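Local atomic coordinates of putative solute-binding component of ABC transporter (Clostridium phytofermentans, PDB entry 4YS6), a protein that binds beta-D-glucose in a cleft between two lobes and probably serves as the solute-binding component of an ABC transporter. Residues V144-G149 against M187-P192; E150-K155 against A241-N246; L156-E159 against P164-L167; L167-G172 against G204-E209; N255-S260 against E264-T269. One frame throughout, in Å; residues are numbered along the deposited sequence. Where two conformers were deposited one is given.

How the contacts relate
All five contacts belong to one alpha/beta lobe, built on the parallel sheet with strand order 199-200, 165-170, 241-244, 267-268. Contacts 1 and 2 share helix 141-155: contact 1 sets it against helix 177-195, whereas contact 2 seats it on strand 241-244. Contacts 3 and 4 both use strand 165-170 and share Leu-167. Contact 2 is buried and aliphatic; contact 3, farther from the chain's centre, and contact 5, across the sheet from helix 141-155, each set leucine on the face of an aromatic ring. Contacts 1 and 4 are partly buried; contact 4 lies beyond short edge strand 199-200 and includes a bridging water. Sodium joins contacts 2 and 3, while glucose touches contact 2.

Contact 1. Residues V144-G149 against M187-P192; sequences VGTKQG and MDVLKP
Val-189 and Leu-190 of helix 177-195 pack on Gly-149 of helix 141-155, joining two helices on one side of the parallel sheet in an alpha/beta lobe of the type I periplasmic binding protein fold. The backbones come close here: the short helical segments run at 35° to each other with their axes 8.0 Å apart, and Gly-149 CA lies 5.4 Å from Val-189 CA. Glycine suits the spot because any beta carbon here would run into Val-189 CB, so the backbone itself is the contact surface.

The contacts across are apolar. Val-189 meets helix 141-155 with both methyls: CG1, held anti to its own backbone N (chi1 178°), settles 3.6 Å from Gly-149 C, while Val-189 CG2 turns back along the helix to lie 3.9 Å from Thr-146 O. Thr-146 was deposited in two conformers; in the one given, OG1 is hydrogen-bonded to Tyr-142 O one turn earlier, so the methyl is the branch nearer the valine. Leu-190 starts off to one side, but its end swings inward, with CD1 near Gly-149 CA and CD2 lying 3.6 Å from Gly-149 O.

Contact 2. Residues E150-K155 against A241-N246; sequences EYIKEK and AVLCSN. With NA (sodium ion), chain F; BGC (beta-D-glucopyranose), chain D.
Asn-246 ND2 donates to O4 of the bound beta-D-glucopyranose over 2.9 Å, with a nearly straight N-H...O angle of 166°, and Ser-248 OG also bonds to this nitrogen. The other end of the amide is held too, OD1 bonding to Thr-249 OG1. With CG lodged between its backbone N and carbonyl carbon (chi1 83°), Asn-246 takes the N-cap position of helix 247-260, its side chain capping a backbone N in the first turn. Asparagine fits because one amide can serve helix and sugar together.

Asn-246 follows strand 241-244, so the sugar lies beyond the carboxyl end of a sheet strand, as in other type I periplasmic binding proteins. Farther back, the same strand carries helix 141-155 through Ile-152, which points down at the sheet. Its two branches divide the work: CD1 reaches Leu-243 CB at 3.8 Å, the side chains crossing at about a right angle, and CG2 meets Ala-241 CB at 4.2 Å. The small side chain of Ala-241 is compatible with a separation of 7.2 Å between Ala-241 CA and Ile-152 CA, and the longer branch of isoleucine extends along the strand to Leu-243.

Near the helix's end Glu-154 contributes its backbone carbonyl rather than its carboxylate to a sodium ion, O to sodium 2.4 Å. Water 1 is a further ligand, as is Asn-157.

Contact 3. Residues L156-E159 against P164-L167; sequences LNLE and PFNL. With NA (sodium ion), chain F.
This is a largely buried hydrophobic contact in which Leu-156 and Leu-158, the buried side, just past helix 141-155, close on the ring of Phe-165 at the start of strand 165-170. Leu-156 lies over one face of the ring, its CB above the centre. Its CD2 makes an off-centre CH-pi contact, 4.3 Å from the ring centroid and 29° from the normal, and approaches Phe-165 CD1 to 3.8 Å. Leu-158 adds its own CD2, which comes obliquely to within 3.9 Å of Phe-165 CD2. Both leucines slide past the phenylalanine in the opposite direction.

The helix finishes in a Schellman motif, and the two leucines flank the residue where the chain turns. That residue, Asn-157, adopts a positive phi of 55°, and Leu-158 N returns to Lys-153 O in a probable hydrogen bond. Asparagine tolerates this left-handed conformation well, and here it has a second use: Asn-157 OD1 binds the sodium ion at 2.4 Å.

A flat ring offers a broad face to Leu-156, while its far end reaches the backbone. Phe-165 CZ lies 3.3 Å from Leu-156 O.

Contact 4. Residues L167-G172 against G204-E209; sequences LEIFTG and GSVAFE
Thr-171, just after strand 165-170, directs its CB toward the 204-209 segment, where it meets Phe-208 in the first turn of helix 208-211. From CB the side chain forks. OG1 is anti to the backbone N (chi1 -164°) and turns to Ser-245 OG, to which it is hydrogen-bonded over 2.8 Å. CG2 takes the other direction and approaches the Phe-208 ring obliquely, 3.7 Å from CE1 and 3.9 Å from CD1, the two side chains crossing at about a right angle. Threonine thus pairs its hydroxyl with a polar neighbour and its methyl with an aromatic ring. The ring of Phe-208 also stands edge-to-face with Tyr-183 of helix 177-195, which probably helps to fix it.

Two residues earlier, Ile-169 points the same way. The long isoleucine reaches the loop's backbone from the strand, its CD1 lying 4.2 Å from Val-206 CA, with only a loose methyl contact of 4.4 Å to Val-206 CG1.

Alongside this apolar strip, water 2 bridges the two segments. It accepts from Ile-169 N at 2.9 Å and is hydrogen-bonded to Ser-205 O and Glu-168 OE1, each at 2.8 Å. Glu-168 is itself anchored, OE1 by Ser-203 OG and OE2 by Tyr-233 OH, so its carboxylate is held in place beside the water.

The loop runs on beside strand 165-170 until Ala-207 occupies the N-cap of helix 208-211. Past the end of short edge strand 199-200, then, side chains and a water join the two segments, with no direct hydrogen bond between them, in an alpha/beta lobe of the type I periplasmic binding protein fold.

Contact 5. Residues N255-S260 against E264-T269; sequences NALTAS and EWPIVT
Leu-257 on helix 247-260 faces Trp-265, their CA atoms 8.1 Å apart, where the chain turns from the helix back into strand 267-268 of a beta-alpha-beta unit.

Leu-257 points at the returning chain and touches three residues of it. Its CB sits 3.6 Å from Trp-265 CH2. Farther out, CD1 rises over the indole in a CH-pi contact, 4.3 Å from the centroid of the six-membered ring and 20° from the normal. The same methyl meets Pro-266 CG at 3.7 Å and, more loosely, Val-268 CG2 at 4.3 Å. A branched, flexible leucine is well matched to this place, because one methyl can touch an aromatic face and an aliphatic ring at once.

Trp-265 reaches the helix by extending its side chain, CG anti to the backbone N (chi1 -160°). Pro-266 CD lies over the same face of the indole as Leu-257 CD1, so that the ring, the proline and the leucine form one continuous apolar patch. The opposite end of the indole is tied down, NE1 bonding to Lys-285 O. At the margin, Thr-258 OG1 comes obliquely to 3.7 Å from Trp-265 CH2, though its hydrogen bond goes to Thr-254 O in the preceding turn.

Leu-257 also touches Ile-229 of helix 218-232, and Pro-266 touches Val-242 on the neighbouring strand. The contact is apolar, so dispersion and the burial of carbon probably account for it, while Trp-265 NE1 and Thr-258 OG1 are bonded to partners outside the two segments.

Contact 1. Residues V144-G149 against M187-P192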
# COMPACT_ATOMS: atom_id res chain seq x y z
N VAL A 144 8.67 0.19 -4.71
CA VAL A 144 7.82 -0.98 -4.58
C VAL A 144 7.33 -1.39 -5.96
O VAL A 144 7.38 -2.55 -6.34
CB VAL A 144 6.59 -0.73 -3.65
CG1 VAL A 144 5.58 -1.86 -3.75
CG2 VAL A 144 7.01 -0.51 -2.20
N GLY A 145 6.80 -0.42 -6.71
CA GLY A 145 6.33 -0.68 -8.05
C GLY A 145 7.44 -1.20 -8.96
O GLY A 145 7.24 -2.16 -9.68
N THR A 146 8.60 -0.55 -8.93
CA THR A 146 9.74 -1.02 -9.70
C THR A 146 10.03 -2.49 -9.42
O THR A 146 10.23 -3.30 -10.34
CB THR A 146 11.02 -0.20 -9.39
OG1 THR A 146 10.78 1.20 -9.58
CG2 THR A 146 12.15 -0.63 -10.28
N LYS A 147 10.05 -2.85 -8.14
CA LYS A 147 10.40 -4.23 -7.76
C LYS A 147 9.40 -5.21 -8.34
O LYS A 147 9.77 -6.30 -8.80
CB LYS A 147 10.48 -4.39 -6.24
CG LYS A 147 11.70 -3.72 -5.62
CD LYS A 147 11.76 -4.02 -4.12
CE LYS A 147 12.92 -3.35 -3.43
NZ LYS A 147 14.20 -3.86 -3.93
N GLN A 148 8.13 -4.84 -8.32
CA GLN A 148 7.09 -5.73 -8.85
C GLN A 148 7.23 -5.88 -10.37
O GLN A 148 7.12 -7.00 -10.91
CB GLN A 148 5.69 -5.23 -8.52
CG GLN A 148 5.41 -5.20 -7.02
CD GLN A 148 4.18 -4.41 -6.65
OE1 GLN A 148 3.79 -3.47 -7.35
NE2 GLN A 148 3.59 -4.76 -5.53
N GLY A 149 7.50 -4.77 -11.05
CA GLY A 149 7.74 -4.80 -12.48
C GLY A 149 8.97 -5.59 -12.86
O GLY A 149 8.94 -6.39 -13.81
N MSE A 187 4.86 0.10 -14.17
CA MSE A 187 4.67 0.41 -15.59
C MSE A 187 5.92 0.99 -16.23
O MSE A 187 6.13 0.81 -17.42
CB MSE A 187 3.53 1.40 -15.78
CG MSE A 187 2.19 0.82 -15.57
SE MSE A 187 1.81 -0.45 -17.01
CE MSE A 187 1.97 -1.89 -15.95
N ASP A 188 6.72 1.72 -15.46
CA ASP A 188 7.96 2.27 -15.99
C ASP A 188 8.88 1.12 -16.44
O ASP A 188 9.63 1.26 -17.39
CB ASP A 188 8.66 3.16 -14.96
CG ASP A 188 8.11 4.59 -14.95
OD1 ASP A 188 7.35 4.96 -15.87
OD2 ASP A 188 8.47 5.35 -14.02
N VAL A 189 8.78 -0.03 -15.77
CA VAL A 189 9.51 -1.23 -16.17
C VAL A 189 8.83 -1.97 -17.32
O VAL A 189 9.49 -2.38 -18.28
CB VAL A 189 9.67 -2.20 -14.96
CG1 VAL A 189 10.39 -3.48 -15.37
CG2 VAL A 189 10.43 -1.53 -13.83
N LEU A 190 7.51 -2.13 -17.25
CA LEU A 190 6.81 -3.07 -18.12
C LEU A 190 6.18 -2.43 -19.36
O LEU A 190 5.99 -3.12 -20.36
CB LEU A 190 5.71 -3.79 -17.37
CG LEU A 190 6.21 -4.72 -16.26
CD1 LEU A 190 4.99 -5.27 -15.51
CD2 LEU A 190 6.99 -5.85 -16.82
N LYS A 191 5.86 -1.14 -19.30
CA LYS A 191 5.08 -0.55 -20.39
C LYS A 191 5.77 -0.68 -21.74
O LYS A 191 5.09 -0.92 -22.76
CB LYS A 191 4.77 0.93 -20.11
CG LYS A 191 3.68 1.49 -21.03
CD LYS A 191 3.90 2.95 -21.34
CE LYS A 191 2.90 3.45 -22.39
NZ LYS A 191 3.58 3.99 -23.60
N PRO A 192 7.10 -0.54 -21.79
CA PRO A 192 7.81 -0.71 -23.06
C PRO A 192 7.54 -2.06 -23.74
O PRO A 192 7.54 -2.14 -24.96
CB PRO A 192 9.27 -0.58 -22.66
CG PRO A 192 9.25 0.30 -21.48
CD PRO A 192 8.04 -0.11 -20.72

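Contact 2. Residues E150-K155 against A241-N246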
# COMPACT_ATOMS: atom_id res chain seq x y z
N GLU A 150 10.07 -5.38 -12.13
CA GLU A 150 11.32 -6.07 -12.44
C GLU A 150 11.18 -7.56 -12.19
O GLU A 150 11.84 -8.37 -12.86
CB GLU A 150 12.47 -5.50 -11.62
CG GLU A 150 12.90 -4.13 -12.11
CD GLU A 150 14.05 -3.53 -11.32
OE1 GLU A 150 14.75 -2.66 -11.89
OE2 GLU A 150 14.25 -3.92 -10.15
N TYR A 151 10.36 -7.93 -11.22
CA TYR A 151 10.14 -9.36 -10.93
C TYR A 151 9.50 -10.04 -12.13
O TYR A 151 9.94 -11.09 -12.58
CB TYR A 151 9.28 -9.56 -9.68
CG TYR A 151 9.16 -11.02 -9.33
CD1 TYR A 151 10.16 -11.67 -8.62
CD2 TYR A 151 8.06 -11.76 -9.74
CE1 TYR A 151 10.05 -13.01 -8.31
CE2 TYR A 151 7.96 -13.10 -9.44
CZ TYR A 151 8.95 -13.72 -8.71
OH TYR A 151 8.85 -15.06 -8.44
N ILE A 152 8.44 -9.43 -12.66
CA ILE A 152 7.76 -9.96 -13.83
C ILE A 152 8.69 -9.95 -15.04
O ILE A 152 8.76 -10.94 -15.77
CB ILE A 152 6.48 -9.16 -14.11
CG1 ILE A 152 5.46 -9.44 -13.01
CG2 ILE A 152 5.91 -9.50 -15.48
CD1 ILE A 152 4.20 -8.64 -13.06
N LYS A 153 9.40 -8.85 -15.24
CA LYS A 153 10.35 -8.76 -16.36
C LYS A 153 11.42 -9.88 -16.31
O LYS A 153 11.75 -10.48 -17.33
CB LYS A 153 11.03 -7.39 -16.35
CG LYS A 153 12.15 -7.27 -17.36
CD LYS A 153 12.63 -5.82 -17.47
CE LYS A 153 13.88 -5.71 -18.32
NZ LYS A 153 14.27 -4.28 -18.58
N GLU A 154 11.94 -10.15 -15.11
CA GLU A 154 12.94 -11.20 -14.93
C GLU A 154 12.33 -12.57 -15.16
O GLU A 154 12.91 -13.37 -15.86
CB GLU A 154 13.55 -11.16 -13.53
CG GLU A 154 14.73 -10.22 -13.41
CD GLU A 154 15.98 -10.78 -14.06
OE1 GLU A 154 15.98 -11.97 -14.43
OE2 GLU A 154 16.96 -10.03 -14.21
N LYS A 155 11.17 -12.86 -14.59
CA LYS A 155 10.64 -14.22 -14.65
C LYS A 155 10.07 -14.55 -16.03
O LYS A 155 10.02 -15.73 -16.43
CB LYS A 155 9.57 -14.43 -13.56
CG LYS A 155 10.13 -14.55 -12.15
CD LYS A 155 11.11 -15.70 -12.01
CE LYS A 155 11.56 -15.91 -10.58
NZ LYS A 155 12.68 -16.88 -10.54
N ALA A 241 1.08 -13.77 -16.28
CA ALA A 241 1.37 -12.94 -15.12
C ALA A 241 0.21 -12.07 -14.74
O ALA A 241 -0.51 -11.58 -15.62
CB ALA A 241 2.61 -12.07 -15.36
N VAL A 242 0.04 -11.86 -13.43
CA VAL A 242 -0.87 -10.83 -12.93
C VAL A 242 -0.09 -9.88 -12.04
O VAL A 242 0.38 -10.24 -10.97
CB VAL A 242 -2.07 -11.42 -12.16
CG1 VAL A 242 -3.14 -10.34 -11.93
CG2 VAL A 242 -2.68 -12.58 -12.92
N LEU A 243 0.04 -8.65 -12.50
CA LEU A 243 0.64 -7.59 -11.72
C LEU A 243 -0.40 -7.09 -10.74
O LEU A 243 -1.38 -6.46 -11.15
CB LEU A 243 1.12 -6.46 -12.63
CG LEU A 243 1.54 -5.17 -11.95
CD1 LEU A 243 2.74 -5.48 -11.03
CD2 LEU A 243 1.87 -4.12 -13.01
N CYS A 244 -0.21 -7.43 -9.47
CA CYS A 244 -1.07 -6.92 -8.40
C CYS A 244 -0.24 -5.98 -7.56
O CYS A 244 0.83 -6.37 -7.09
CB CYS A 244 -1.61 -8.02 -7.52
SG CYS A 244 -2.63 -9.20 -8.44
N SER A 245 -0.76 -4.78 -7.32
CA SER A 245 -0.00 -3.80 -6.56
C SER A 245 0.09 -4.12 -5.08
O SER A 245 0.99 -3.60 -4.41
CB SER A 245 -0.60 -2.39 -6.74
OG SER A 245 -0.49 -1.93 -8.09
N ASN A 246 -0.80 -4.95 -4.53
CA ASN A 246 -0.66 -5.32 -3.13
C ASN A 246 -1.27 -6.66 -2.82
O ASN A 246 -1.81 -7.34 -3.68
CB ASN A 246 -1.29 -4.24 -2.22
CG ASN A 246 -2.79 -4.41 -2.06
OD1 ASN A 246 -3.48 -4.91 -2.97
ND2 ASN A 246 -3.31 -4.05 -0.89
NA NA F . 15.01 -14.22 -16.46
C2 BGC D . -0.45 0.97 1.32
C3 BGC D . -0.35 -0.49 1.05
C4 BGC D . -1.61 -1.21 1.33
C5 BGC D . -2.79 -0.58 0.65
C6 BGC D . -4.12 -1.15 1.08
C1 BGC D . -1.58 1.58 0.46
O1 BGC D . -1.74 2.84 0.66
O2 BGC D . 0.77 1.62 0.99
O3 BGC D . 0.74 -1.00 1.90
O4 BGC D . -1.56 -2.57 0.85
O5 BGC D . -2.79 0.84 0.98
O6 BGC D . -4.22 -1.27 2.49
O HOH W 1 17.00 -15.27 -17.26

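Contact 3. Residues L156-E159 against P164-L167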
# COMPACT_ATOMS: atom_id res chain seq x y z
N LEU A 156 9.66 -13.53 -16.78
CA LEU A 156 9.19 -13.73 -18.15
C LEU A 156 10.31 -13.58 -19.19
O LEU A 156 10.07 -13.72 -20.38
CB LEU A 156 8.06 -12.76 -18.50
CG LEU A 156 6.74 -12.94 -17.75
CD1 LEU A 156 5.73 -11.90 -18.21
CD2 LEU A 156 6.17 -14.34 -17.91
N ASN A 157 11.54 -13.33 -18.72
CA ASN A 157 12.69 -13.20 -19.59
C ASN A 157 12.44 -12.15 -20.67
O ASN A 157 12.75 -12.37 -21.83
CB ASN A 157 13.05 -14.52 -20.29
CG ASN A 157 13.48 -15.61 -19.34
OD1 ASN A 157 13.83 -15.36 -18.20
ND2 ASN A 157 13.48 -16.84 -19.83
N LEU A 158 11.84 -11.03 -20.29
CA LEU A 158 11.45 -10.06 -21.31
C LEU A 158 12.62 -9.46 -22.06
O LEU A 158 12.45 -9.05 -23.20
CB LEU A 158 10.63 -8.95 -20.69
CG LEU A 158 9.30 -9.38 -20.07
CD1 LEU A 158 8.52 -8.19 -19.61
CD2 LEU A 158 8.44 -10.22 -20.99
N GLU A 159 13.81 -9.43 -21.48
CA GLU A 159 14.95 -8.85 -22.19
C GLU A 159 15.35 -9.68 -23.40
O GLU A 159 16.03 -9.17 -24.31
CB GLU A 159 16.17 -8.71 -21.27
CG GLU A 159 16.04 -7.57 -20.28
CD GLU A 159 17.38 -7.11 -19.72
OE1 GLU A 159 18.39 -7.82 -19.90
OE2 GLU A 159 17.42 -6.02 -19.10
N PRO A 164 4.46 -13.73 -27.46
CA PRO A 164 3.84 -12.90 -26.43
C PRO A 164 3.56 -13.64 -25.14
O PRO A 164 3.45 -14.87 -25.11
CB PRO A 164 2.54 -12.45 -27.09
CG PRO A 164 2.19 -13.58 -27.99
CD PRO A 164 3.50 -14.08 -28.52
N PHE A 165 3.45 -12.86 -24.08
CA PHE A 165 3.00 -13.32 -22.78
C PHE A 165 1.75 -12.55 -22.40
O PHE A 165 1.66 -11.35 -22.64
CB PHE A 165 4.04 -13.11 -21.70
CG PHE A 165 5.34 -13.78 -21.95
CD1 PHE A 165 5.53 -15.09 -21.57
CD2 PHE A 165 6.39 -13.10 -22.54
CE1 PHE A 165 6.72 -15.72 -21.78
CE2 PHE A 165 7.61 -13.73 -22.74
CZ PHE A 165 7.76 -15.05 -22.37
N ASN A 166 0.81 -13.23 -21.74
CA ASN A 166 -0.45 -12.61 -21.35
C ASN A 166 -0.36 -12.06 -19.93
O ASN A 166 0.00 -12.78 -19.01
CB ASN A 166 -1.59 -13.61 -21.47
CG ASN A 166 -1.87 -13.98 -22.90
OD1 ASN A 166 -1.80 -15.15 -23.29
ND2 ASN A 166 -2.16 -12.98 -23.72
N LEU A 167 -0.73 -10.79 -19.79
CA LEU A 167 -0.65 -10.06 -18.54
C LEU A 167 -2.00 -9.49 -18.16
O LEU A 167 -2.72 -9.05 -19.04
CB LEU A 167 0.34 -8.90 -18.69
CG LEU A 167 0.47 -7.91 -17.53
CD1 LEU A 167 1.20 -8.54 -16.40
CD2 LEU A 167 1.19 -6.64 -17.97
NA NA F . 15.01 -14.22 -16.46
O HOH W 1 17.00 -15.27 -17.26

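Contact 4. Residues L167-G172 against G204-E209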
# COMPACT_ATOMS: atom_id res chain seq x y z
N LEU A 167 -0.73 -10.79 -19.79
CA LEU A 167 -0.65 -10.06 -18.54
C LEU A 167 -2.00 -9.49 -18.16
O LEU A 167 -2.72 -9.05 -19.04
CB LEU A 167 0.34 -8.90 -18.69
CG LEU A 167 0.47 -7.91 -17.53
CD1 LEU A 167 1.20 -8.54 -16.40
CD2 LEU A 167 1.19 -6.64 -17.97
N GLU A 168 -2.36 -9.52 -16.88
CA GLU A 168 -3.44 -8.66 -16.39
C GLU A 168 -2.93 -7.85 -15.21
O GLU A 168 -1.94 -8.20 -14.59
CB GLU A 168 -4.69 -9.47 -16.02
CG GLU A 168 -5.30 -10.25 -17.22
CD GLU A 168 -5.97 -9.37 -18.27
OE1 GLU A 168 -6.35 -8.22 -17.95
OE2 GLU A 168 -6.14 -9.83 -19.42
N ILE A 169 -3.62 -6.75 -14.89
CA ILE A 169 -3.11 -5.75 -13.96
C ILE A 169 -4.20 -5.34 -12.98
O ILE A 169 -5.32 -5.07 -13.40
CB ILE A 169 -2.64 -4.50 -14.71
CG1 ILE A 169 -1.55 -4.82 -15.73
CG2 ILE A 169 -2.13 -3.45 -13.73
CD1 ILE A 169 -1.43 -3.74 -16.80
N PHE A 170 -3.85 -5.32 -11.70
CA PHE A 170 -4.75 -4.90 -10.62
C PHE A 170 -4.01 -3.92 -9.73
O PHE A 170 -3.01 -4.31 -9.13
CB PHE A 170 -5.21 -6.07 -9.78
CG PHE A 170 -6.18 -6.98 -10.47
CD1 PHE A 170 -5.75 -7.79 -11.52
CD2 PHE A 170 -7.51 -7.04 -10.08
CE1 PHE A 170 -6.66 -8.61 -12.17
CE2 PHE A 170 -8.40 -7.87 -10.73
CZ PHE A 170 -7.97 -8.64 -11.78
N THR A 171 -4.46 -2.67 -9.68
CA THR A 171 -3.86 -1.74 -8.73
C THR A 171 -4.89 -1.28 -7.68
O THR A 171 -5.97 -1.89 -7.51
CB THR A 171 -3.18 -0.53 -9.44
OG1 THR A 171 -2.29 0.15 -8.53
CG2 THR A 171 -4.19 0.44 -10.00
N GLY A 172 -4.53 -0.27 -6.91
CA GLY A 172 -5.29 0.08 -5.73
C GLY A 172 -6.36 1.11 -5.99
O GLY A 172 -6.78 1.35 -7.13
N GLY A 204 -7.65 -5.83 -22.34
CA GLY A 204 -7.47 -4.47 -22.83
C GLY A 204 -7.35 -3.40 -21.74
O GLY A 204 -7.19 -2.22 -22.04
N SER A 205 -7.44 -3.80 -20.47
CA SER A 205 -7.36 -2.84 -19.37
C SER A 205 -5.94 -2.65 -18.93
O SER A 205 -5.36 -3.51 -18.26
CB SER A 205 -8.22 -3.31 -18.21
OG SER A 205 -9.56 -3.37 -18.64
N VAL A 206 -5.38 -1.50 -19.30
CA VAL A 206 -4.00 -1.17 -18.98
C VAL A 206 -3.91 0.15 -18.22
O VAL A 206 -3.13 0.28 -17.27
CB VAL A 206 -3.16 -1.07 -20.23
CG1 VAL A 206 -1.72 -0.66 -19.91
CG2 VAL A 206 -3.17 -2.40 -21.00
N ALA A 207 -4.70 1.12 -18.65
CA ALA A 207 -4.73 2.44 -18.02
C ALA A 207 -5.08 2.38 -16.54
O ALA A 207 -5.87 1.53 -16.12
CB ALA A 207 -5.70 3.34 -18.74
N PHE A 208 -4.50 3.29 -15.76
CA PHE A 208 -4.68 3.30 -14.31
C PHE A 208 -6.15 3.24 -13.94
O PHE A 208 -6.54 2.44 -13.08
CB PHE A 208 -4.05 4.56 -13.70
CG PHE A 208 -4.21 4.67 -12.21
CD1 PHE A 208 -3.38 3.98 -11.35
CD2 PHE A 208 -5.22 5.45 -11.66
CE1 PHE A 208 -3.52 4.08 -10.00
CE2 PHE A 208 -5.36 5.56 -10.28
CZ PHE A 208 -4.52 4.86 -9.45
N GLU A 209 -6.95 4.07 -14.60
CA GLU A 209 -8.38 4.13 -14.33
C GLU A 209 -9.08 2.80 -14.51
O GLU A 209 -10.05 2.50 -13.80
CB GLU A 209 -9.05 5.17 -15.25
CG GLU A 209 -8.84 4.89 -16.74
CD GLU A 209 -9.50 5.91 -17.64
OE1 GLU A 209 -10.38 6.66 -17.16
OE2 GLU A 209 -9.14 5.96 -18.84
O HOH W 2 -5.70 -5.82 -16.69

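Contact 5. Residues N255-S260 against E264-T269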
# COMPACT_ATOMS: atom_id res chain seq x y z
N ASN A 255 -7.87 -16.09 -5.24
CA ASN A 255 -9.15 -16.73 -4.98
C ASN A 255 -9.89 -17.06 -6.28
O ASN A 255 -10.43 -18.15 -6.43
CB ASN A 255 -10.06 -15.85 -4.13
CG ASN A 255 -9.63 -15.76 -2.67
OD1 ASN A 255 -8.82 -16.55 -2.17
ND2 ASN A 255 -10.21 -14.81 -1.96
N ALA A 256 -9.91 -16.13 -7.22
CA ALA A 256 -10.59 -16.35 -8.50
C ALA A 256 -9.88 -17.40 -9.33
O ALA A 256 -10.53 -18.22 -9.95
CB ALA A 256 -10.70 -15.07 -9.28
N LEU A 257 -8.55 -17.34 -9.37
CA LEU A 257 -7.80 -18.30 -10.17
C LEU A 257 -8.02 -19.69 -9.61
O LEU A 257 -8.21 -20.63 -10.38
CB LEU A 257 -6.31 -17.95 -10.19
CG LEU A 257 -5.88 -16.68 -10.89
CD1 LEU A 257 -4.39 -16.41 -10.54
CD2 LEU A 257 -6.07 -16.79 -12.38
N THR A 258 -8.03 -19.83 -8.29
CA THR A 258 -8.29 -21.13 -7.67
C THR A 258 -9.65 -21.66 -8.07
O THR A 258 -9.81 -22.84 -8.42
CB THR A 258 -8.18 -21.03 -6.13
OG1 THR A 258 -6.81 -20.80 -5.80
CG2 THR A 258 -8.63 -22.30 -5.45
N ALA A 259 -10.64 -20.78 -8.04
CA ALA A 259 -12.02 -21.17 -8.30
C ALA A 259 -12.25 -21.58 -9.75
O ALA A 259 -12.96 -22.55 -10.01
CB ALA A 259 -12.96 -20.04 -7.93
N SER A 260 -11.68 -20.84 -10.68
CA SER A 260 -12.17 -20.88 -12.07
C SER A 260 -11.16 -21.06 -13.17
O SER A 260 -11.53 -21.37 -14.29
CB SER A 260 -12.94 -19.59 -12.37
OG SER A 260 -14.01 -19.43 -11.47
N GLU A 264 -1.94 -23.21 -16.49
CA GLU A 264 -0.75 -23.15 -15.65
C GLU A 264 -0.76 -21.85 -14.86
O GLU A 264 -1.07 -20.80 -15.41
CB GLU A 264 0.53 -23.25 -16.48
CG GLU A 264 0.79 -24.65 -17.03
CD GLU A 264 0.83 -25.72 -15.94
OE1 GLU A 264 1.34 -25.45 -14.83
OE2 GLU A 264 0.35 -26.84 -16.20
N TRP A 265 -0.41 -21.95 -13.58
CA TRP A 265 -0.47 -20.83 -12.65
C TRP A 265 0.41 -19.65 -13.08
O TRP A 265 1.60 -19.85 -13.42
CB TRP A 265 -0.05 -21.31 -11.25
CG TRP A 265 -0.51 -20.41 -10.16
CD1 TRP A 265 0.22 -19.47 -9.52
CD2 TRP A 265 -1.82 -20.36 -9.60
NE1 TRP A 265 -0.56 -18.82 -8.60
CE2 TRP A 265 -1.81 -19.37 -8.62
CE3 TRP A 265 -3.00 -21.07 -9.83
CZ2 TRP A 265 -2.93 -19.05 -7.87
CZ3 TRP A 265 -4.11 -20.77 -9.08
CH2 TRP A 265 -4.07 -19.77 -8.11
N PRO A 266 -0.14 -18.41 -13.06
CA PRO A 266 0.64 -17.23 -13.43
C PRO A 266 1.57 -16.74 -12.32
O PRO A 266 1.39 -17.09 -11.15
CB PRO A 266 -0.44 -16.17 -13.70
CG PRO A 266 -1.54 -16.56 -12.83
CD PRO A 266 -1.54 -18.06 -12.77
N ILE A 267 2.53 -15.92 -12.72
CA ILE A 267 3.21 -15.03 -11.78
C ILE A 267 2.16 -14.16 -11.11
O ILE A 267 1.29 -13.59 -11.79
CB ILE A 267 4.24 -14.13 -12.47
CG1 ILE A 267 5.30 -14.95 -13.19
CG2 ILE A 267 4.87 -13.19 -11.44
CD1 ILE A 267 6.12 -14.13 -14.18
N VAL A 268 2.20 -14.08 -9.78
CA VAL A 268 1.33 -13.15 -9.04
C VAL A 268 2.18 -12.38 -8.04
O VAL A 268 2.85 -12.98 -7.21
CB VAL A 268 0.21 -13.88 -8.27
CG1 VAL A 268 -0.66 -12.88 -7.52
CG2 VAL A 268 -0.65 -14.74 -9.24
N THR A 269 2.17 -11.06 -8.17
CA THR A 269 2.90 -10.16 -7.28
C THR A 269 2.01 -9.66 -6.15
O THR A 269 0.81 -9.91 -6.12
CB THR A 269 3.48 -8.95 -8.03
OG1 THR A 269 2.43 -8.14 -8.57
CG2 THR A 269 4.38 -9.40 -9.17